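Local coordinates for protein phosphoribosylaminoimidazole carboxylase, ATPase subunit (Thermotoga maritima, PDB 3AX6) that probably catalyses the ATP-dependent joining of bicarbonate to 5-aminoimidazole ribonucleotide, giving N5-carboxyaminoimidazole ribonucleotide in de novo purine synthesis, at residues Lys187-Tyr199 with Ile211-Arg225. Residues are numbered along the deposited sequence; the frame is centred on the assembly and turned at random.
Sequences KGEIACYPVVEMY and IAPARIEEKYSKIAR
E197 and I211 pair through two backbone hydrogen bonds. E197 N gives its hydrogen to I211 O at 2.8 Å, and I211 N returns one to E197 O at 2.7 Å. This is the antiparallel hydrogen-bonded pair of a β-hairpin within the ATP-grasp domain. Beyond the cis peptide before P213, A214 N donates almost straight to V195 O (3.1 Å).

The E197 carboxylate serves the chain that leaves the hairpin. Its CG stands anti to the backbone N (chi1 -179°), and the chain beyond is extended, which carries the carboxylate out to R215. OE1 accepts from the backbone N of R215, though its modelled position is less certain. E197 OE2 takes R215 NH1 on its syn side at 2.9 Å, in a salt bridge, with the two flat groups 24° apart. K176 binds the same OE2, and E355 takes R215 NH2. I211 CD1 packs beside Y199 CD1 at 3.8 Å.

Earlier in strand 190-198, V195 meets the helix that starts at E218. V195 CG1 lies 3.8 Å from S221 CB, and CG2 meets I216 CD1, in the loop before the helix, tip to tip. From the same helix R225 bends at chi3 (66°) and lays one guanidinium face over Y193 O. Its NH2 is also near C192 O, but at a poor angle; T293 OG1 hydrogen-bonds that carbonyl. An alanine in place of R225 would probably leave the Y193 carbonyl without its cationic cover and open a gap beside C192 SG.

E197 lies near E177 of the ADP pocket. K176 and R215 both grip its OE2, so the carboxylate ties the hairpin to the outgoing chain by charge, while the helix is held by apolar contacts and a guanidinium laid over a carbonyl oxygen.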
loop_
_atom_site.group_PDB
_atom_site.type_symbol
_atom_site.label_atom_id
_atom_site.label_comp_id
_atom_site.label_asym_id
_atom_site.label_seq_id
_atom_site.Cartn_x
_atom_site.Cartn_y
_atom_site.Cartn_z
ATOM N N LYS A 187 21.021 14.837 -5.091
ATOM C CA LYS A 187 21.355 16.018 -4.293
ATOM C C LYS A 187 22.270 15.620 -3.140
ATOM O O LYS A 187 22.926 16.464 -2.529
ATOM C CB LYS A 187 20.086 16.657 -3.712
ATOM C CG LYS A 187 19.332 17.595 -4.644
ATOM C CD LYS A 187 18.031 18.069 -3.999
ATOM C CE LYS A 187 17.472 19.306 -4.683
ATOM N NZ LYS A 187 17.289 19.116 -6.146
ATOM N N GLY A 188 22.293 14.328 -2.826
ATOM C CA GLY A 188 23.140 13.855 -1.747
ATOM C C GLY A 188 22.409 13.515 -0.460
ATOM O O GLY A 188 23.027 13.044 0.493
ATOM N N GLU A 189 21.104 13.755 -0.409
ATOM C CA GLU A 189 20.360 13.425 0.800
ATOM C C GLU A 189 20.334 11.905 0.978
ATOM O O GLU A 189 20.118 11.175 0.012
ATOM C CB GLU A 189 18.926 13.971 0.725
ATOM C CG GLU A 189 18.005 13.339 1.759
ATOM C CD GLU A 189 16.676 14.058 1.934
ATOM O OE1 GLU A 189 16.070 14.468 0.923
ATOM O OE2 GLU A 189 16.230 14.192 3.095
ATOM N N ILE A 190 20.575 11.432 2.204
ATOM C CA ILE A 190 20.556 9.992 2.491
ATOM C C ILE A 190 19.437 9.653 3.473
ATOM O O ILE A 190 19.070 10.462 4.317
ATOM C CB ILE A 190 21.901 9.474 3.107
ATOM C CG1 ILE A 190 22.215 10.241 4.390
ATOM C CG2 ILE A 190 23.042 9.611 2.106
ATOM C CD1 ILE A 190 23.511 9.820 5.087
ATOM N N ALA A 191 18.896 8.448 3.341
ATOM C CA ALA A 191 17.825 7.966 4.203
ATOM C C ALA A 191 18.178 6.529 4.571
ATOM O O ALA A 191 18.228 5.657 3.710
ATOM C CB ALA A 191 16.494 8.009 3.456
ATOM N N CYS A 192 18.429 6.276 5.846
ATOM C CA CYS A 192 18.805 4.933 6.256
ATOM C C CYS A 192 17.706 4.243 7.052
ATOM O O CYS A 192 17.105 4.828 7.950
ATOM C CB CYS A 192 20.105 4.979 7.070
ATOM S SG CYS A 192 20.866 3.353 7.339
ATOM N N TYR A 193 17.458 2.985 6.710
ATOM C CA TYR A 193 16.434 2.188 7.368
ATOM C C TYR A 193 17.003 1.407 8.529
ATOM O O TYR A 193 18.209 1.381 8.740
ATOM C CB TYR A 193 15.801 1.221 6.360
ATOM C CG TYR A 193 14.770 1.890 5.477
ATOM C CD1 TYR A 193 13.451 2.046 5.900
ATOM C CD2 TYR A 193 15.124 2.406 4.233
ATOM C CE1 TYR A 193 12.513 2.700 5.099
ATOM C CE2 TYR A 193 14.201 3.061 3.434
ATOM C CZ TYR A 193 12.900 3.206 3.868
ATOM O OH TYR A 193 12.000 3.860 3.063
ATOM N N PRO A 194 16.131 0.789 9.331
ATOM C CA PRO A 194 16.671 0.018 10.450
ATOM C C PRO A 194 17.456 -1.167 9.869
ATOM O O PRO A 194 17.258 -1.550 8.711
ATOM C CB PRO A 194 15.416 -0.436 11.191
ATOM C CG PRO A 194 14.433 0.663 10.899
ATOM C CD PRO A 194 14.668 0.931 9.439
ATOM N N VAL A 195 18.369 -1.726 10.651
ATOM C CA VAL A 195 19.108 -2.874 10.172
ATOM C C VAL A 195 18.218 -4.065 10.517
ATOM O O VAL A 195 17.581 -4.073 11.567
ATOM C CB VAL A 195 20.513 -2.987 10.850
ATOM C CG1 VAL A 195 20.619 -2.033 12.007
ATOM C CG2 VAL A 195 20.771 -4.409 11.305
ATOM N N VAL A 196 18.138 -5.047 9.621
ATOM C CA VAL A 196 17.310 -6.219 9.885
ATOM C C VAL A 196 18.136 -7.487 9.989
ATOM O O VAL A 196 19.290 -7.534 9.553
ATOM C CB VAL A 196 16.212 -6.405 8.816
ATOM C CG1 VAL A 196 15.268 -5.218 8.849
ATOM C CG2 VAL A 196 16.828 -6.574 7.443
ATOM N N GLU A 197 17.525 -8.512 10.571
ATOM C CA GLU A 197 18.180 -9.792 10.799
ATOM C C GLU A 197 17.630 -10.894 9.910
ATOM O O GLU A 197 16.413 -11.061 9.788
ATOM C CB GLU A 197 18.001 -10.180 12.274
ATOM C CG GLU A 197 18.649 -11.489 12.721
ATOM C CD GLU A 197 18.290 -11.866 14.166
ATOM O OE1 GLU A 197 18.072 -10.960 15.000
ATOM O OE2 GLU A 197 18.238 -13.070 14.478
HETATM N N MSE A 198 18.535 -11.636 9.278
HETATM C CA MSE A 198 18.147 -12.758 8.437
HETATM C C MSE A 198 18.019 -13.944 9.380
HETATM O O MSE A 198 18.971 -14.295 10.072
HETATM C CB MSE A 198 19.224 -13.073 7.394
HETATM C CG MSE A 198 19.591 -11.915 6.483
HETATM SE SE MSE A 198 18.057 -11.140 5.615
HETATM C CE MSE A 198 17.848 -12.408 4.175
ATOM N N TYR A 199 16.839 -14.550 9.425
ATOM C CA TYR A 199 16.611 -15.697 10.294
ATOM C C TYR A 199 16.667 -16.984 9.470
ATOM O O TYR A 199 17.404 -17.915 9.795
ATOM C CB TYR A 199 15.249 -15.569 10.967
ATOM C CG TYR A 199 14.956 -16.661 11.956
ATOM C CD1 TYR A 199 15.413 -16.579 13.269
ATOM C CD2 TYR A 199 14.225 -17.784 11.583
ATOM C CE1 TYR A 199 15.148 -17.585 14.189
ATOM C CE2 TYR A 199 13.955 -18.799 12.495
ATOM C CZ TYR A 199 14.418 -18.691 13.794
ATOM O OH TYR A 199 14.141 -19.686 14.700
ATOM N N ILE A 211 13.828 -10.325 10.255
ATOM C CA ILE A 211 13.407 -9.841 11.562
ATOM C C ILE A 211 13.761 -8.366 11.668
ATOM O O ILE A 211 14.924 -7.989 11.547
ATOM C CB ILE A 211 14.118 -10.588 12.715
ATOM C CG1 ILE A 211 13.782 -12.084 12.675
ATOM C CG2 ILE A 211 13.684 -9.994 14.047
ATOM C CD1 ILE A 211 14.606 -12.929 13.640
ATOM N N ALA A 212 12.756 -7.532 11.897
ATOM C CA ALA A 212 12.967 -6.093 12.008
ATOM C C ALA A 212 12.458 -5.580 13.346
ATOM O O ALA A 212 11.285 -5.750 13.670
ATOM C CB ALA A 212 12.238 -5.371 10.867
ATOM N N PRO A 213 13.335 -4.958 14.151
ATOM C CA PRO A 213 14.755 -4.727 13.868
ATOM C C PRO A 213 15.598 -5.920 14.321
ATOM O O PRO A 213 15.165 -6.716 15.156
ATOM C CB PRO A 213 15.062 -3.467 14.671
ATOM C CG PRO A 213 14.196 -3.645 15.882
ATOM C CD PRO A 213 12.888 -4.128 15.286
ATOM N N ALA A 214 16.795 -6.042 13.762
ATOM C CA ALA A 214 17.681 -7.146 14.111
ATOM C C ALA A 214 17.858 -7.207 15.622
ATOM O O ALA A 214 17.911 -6.175 16.293
ATOM C CB ALA A 214 19.030 -6.971 13.427
ATOM N N ARG A 215 17.934 -8.419 16.161
ATOM C CA ARG A 215 18.113 -8.578 17.595
ATOM C C ARG A 215 19.605 -8.575 17.888
ATOM O O ARG A 215 20.216 -9.623 18.104
ATOM C CB ARG A 215 17.475 -9.879 18.067
ATOM C CG ARG A 215 16.043 -10.013 17.610
ATOM C CD ARG A 215 15.890 -11.263 16.802
ATOM N NE ARG A 215 15.332 -12.328 17.609
ATOM C CZ ARG A 215 15.564 -13.616 17.402
ATOM N NH1 ARG A 215 16.357 -14.005 16.409
ATOM N NH2 ARG A 215 14.987 -14.512 18.186
ATOM N N ILE A 216 20.184 -7.378 17.868
ATOM C CA ILE A 216 21.607 -7.205 18.128
ATOM C C ILE A 216 21.823 -6.002 19.030
ATOM O O ILE A 216 20.984 -5.099 19.091
ATOM C CB ILE A 216 22.392 -6.963 16.830
ATOM C CG1 ILE A 216 21.817 -5.740 16.105
ATOM C CG2 ILE A 216 22.365 -8.226 15.966
ATOM C CD1 ILE A 216 22.632 -5.299 14.906
ATOM N N GLU A 217 22.951 -5.988 19.729
ATOM C CA GLU A 217 23.251 -4.872 20.603
ATOM C C GLU A 217 23.259 -3.574 19.793
ATOM O O GLU A 217 23.789 -3.524 18.682
ATOM C CB GLU A 217 24.602 -5.089 21.279
ATOM C CG GLU A 217 24.630 -6.266 22.228
ATOM C CD GLU A 217 25.847 -6.249 23.124
ATOM O OE1 GLU A 217 26.177 -5.161 23.641
ATOM O OE2 GLU A 217 26.465 -7.318 23.322
ATOM N N GLU A 218 22.658 -2.531 20.348
ATOM C CA GLU A 218 22.593 -1.245 19.673
ATOM C C GLU A 218 23.944 -0.789 19.095
ATOM O O GLU A 218 23.986 -0.102 18.072
ATOM C CB GLU A 218 22.041 -0.190 20.637
ATOM C CG GLU A 218 22.048 1.232 20.095
ATOM C CD GLU A 218 21.184 1.406 18.850
ATOM O OE1 GLU A 218 19.945 1.258 18.950
ATOM O OE2 GLU A 218 21.748 1.690 17.769
ATOM N N LYS A 219 25.050 -1.168 19.732
ATOM C CA LYS A 219 26.351 -0.756 19.221
ATOM C C LYS A 219 26.552 -1.310 17.816
ATOM O O LYS A 219 27.091 -0.633 16.947
ATOM C CB LYS A 219 27.489 -1.231 20.143
ATOM C CG LYS A 219 27.764 -2.735 20.140
ATOM C CD LYS A 219 28.734 -3.112 21.250
ATOM C CE LYS A 219 28.899 -4.619 21.350
ATOM N NZ LYS A 219 29.678 -5.031 22.553
ATOM N N TYR A 220 26.108 -2.540 17.589
ATOM C CA TYR A 220 26.266 -3.145 16.273
ATOM C C TYR A 220 25.339 -2.505 15.245
ATOM O O TYR A 220 25.744 -2.268 14.112
ATOM C CB TYR A 220 26.036 -4.657 16.348
ATOM C CG TYR A 220 27.115 -5.387 17.127
ATOM C CD1 TYR A 220 28.470 -5.208 16.822
ATOM C CD2 TYR A 220 26.786 -6.248 18.174
ATOM C CE1 TYR A 220 29.469 -5.869 17.546
ATOM C CE2 TYR A 220 27.775 -6.913 18.899
ATOM C CZ TYR A 220 29.111 -6.718 18.581
ATOM O OH TYR A 220 30.080 -7.369 19.314
ATOM N N SER A 221 24.105 -2.214 15.651
ATOM C CA SER A 221 23.115 -1.582 14.776
ATOM C C SER A 221 23.629 -0.237 14.273
ATOM O O SER A 221 23.486 0.097 13.097
ATOM C CB SER A 221 21.811 -1.341 15.538
ATOM O OG SER A 221 21.542 -2.405 16.427
ATOM N N LYS A 222 24.217 0.535 15.183
ATOM C CA LYS A 222 24.748 1.847 14.847
ATOM C C LYS A 222 25.852 1.750 13.795
ATOM O O LYS A 222 25.860 2.505 12.822
ATOM C CB LYS A 222 25.267 2.533 16.113
ATOM C CG LYS A 222 25.852 3.923 15.894
ATOM C CD LYS A 222 26.045 4.647 17.223
ATOM C CE LYS A 222 26.751 5.986 17.049
ATOM N NZ LYS A 222 28.147 5.807 16.550
ATOM N N ILE A 223 26.775 0.814 13.985
ATOM C CA ILE A 223 27.875 0.623 13.042
ATOM C C ILE A 223 27.395 0.063 11.698
ATOM O O ILE A 223 27.917 0.435 10.650
ATOM C CB ILE A 223 28.950 -0.325 13.634
ATOM C CG1 ILE A 223 29.696 0.391 14.763
ATOM C CG2 ILE A 223 29.920 -0.793 12.535
ATOM C CD1 ILE A 223 30.757 -0.469 15.445
ATOM N N ALA A 224 26.408 -0.830 11.736
ATOM C CA ALA A 224 25.858 -1.429 10.518
ATOM C C ALA A 224 25.217 -0.367 9.620
ATOM O O ALA A 224 25.342 -0.421 8.394
ATOM C CB ALA A 224 24.824 -2.499 10.875
ATOM N N ARG A 225 24.526 0.588 10.240
ATOM C CA ARG A 225 23.867 1.661 9.505
ATOM C C ARG A 225 24.921 2.624 8.982
ATOM O O ARG A 225 24.738 3.244 7.939
ATOM C CB ARG A 225 22.861 2.397 10.402
ATOM C CG ARG A 225 21.687 1.523 10.851
ATOM C CD ARG A 225 20.661 2.275 11.706
ATOM N NE ARG A 225 19.962 3.319 10.957
ATOM C CZ ARG A 225 18.664 3.599 11.082
ATOM N NH1 ARG A 225 17.905 2.912 11.931
ATOM N NH2 ARG A 225 18.116 4.566 10.351
#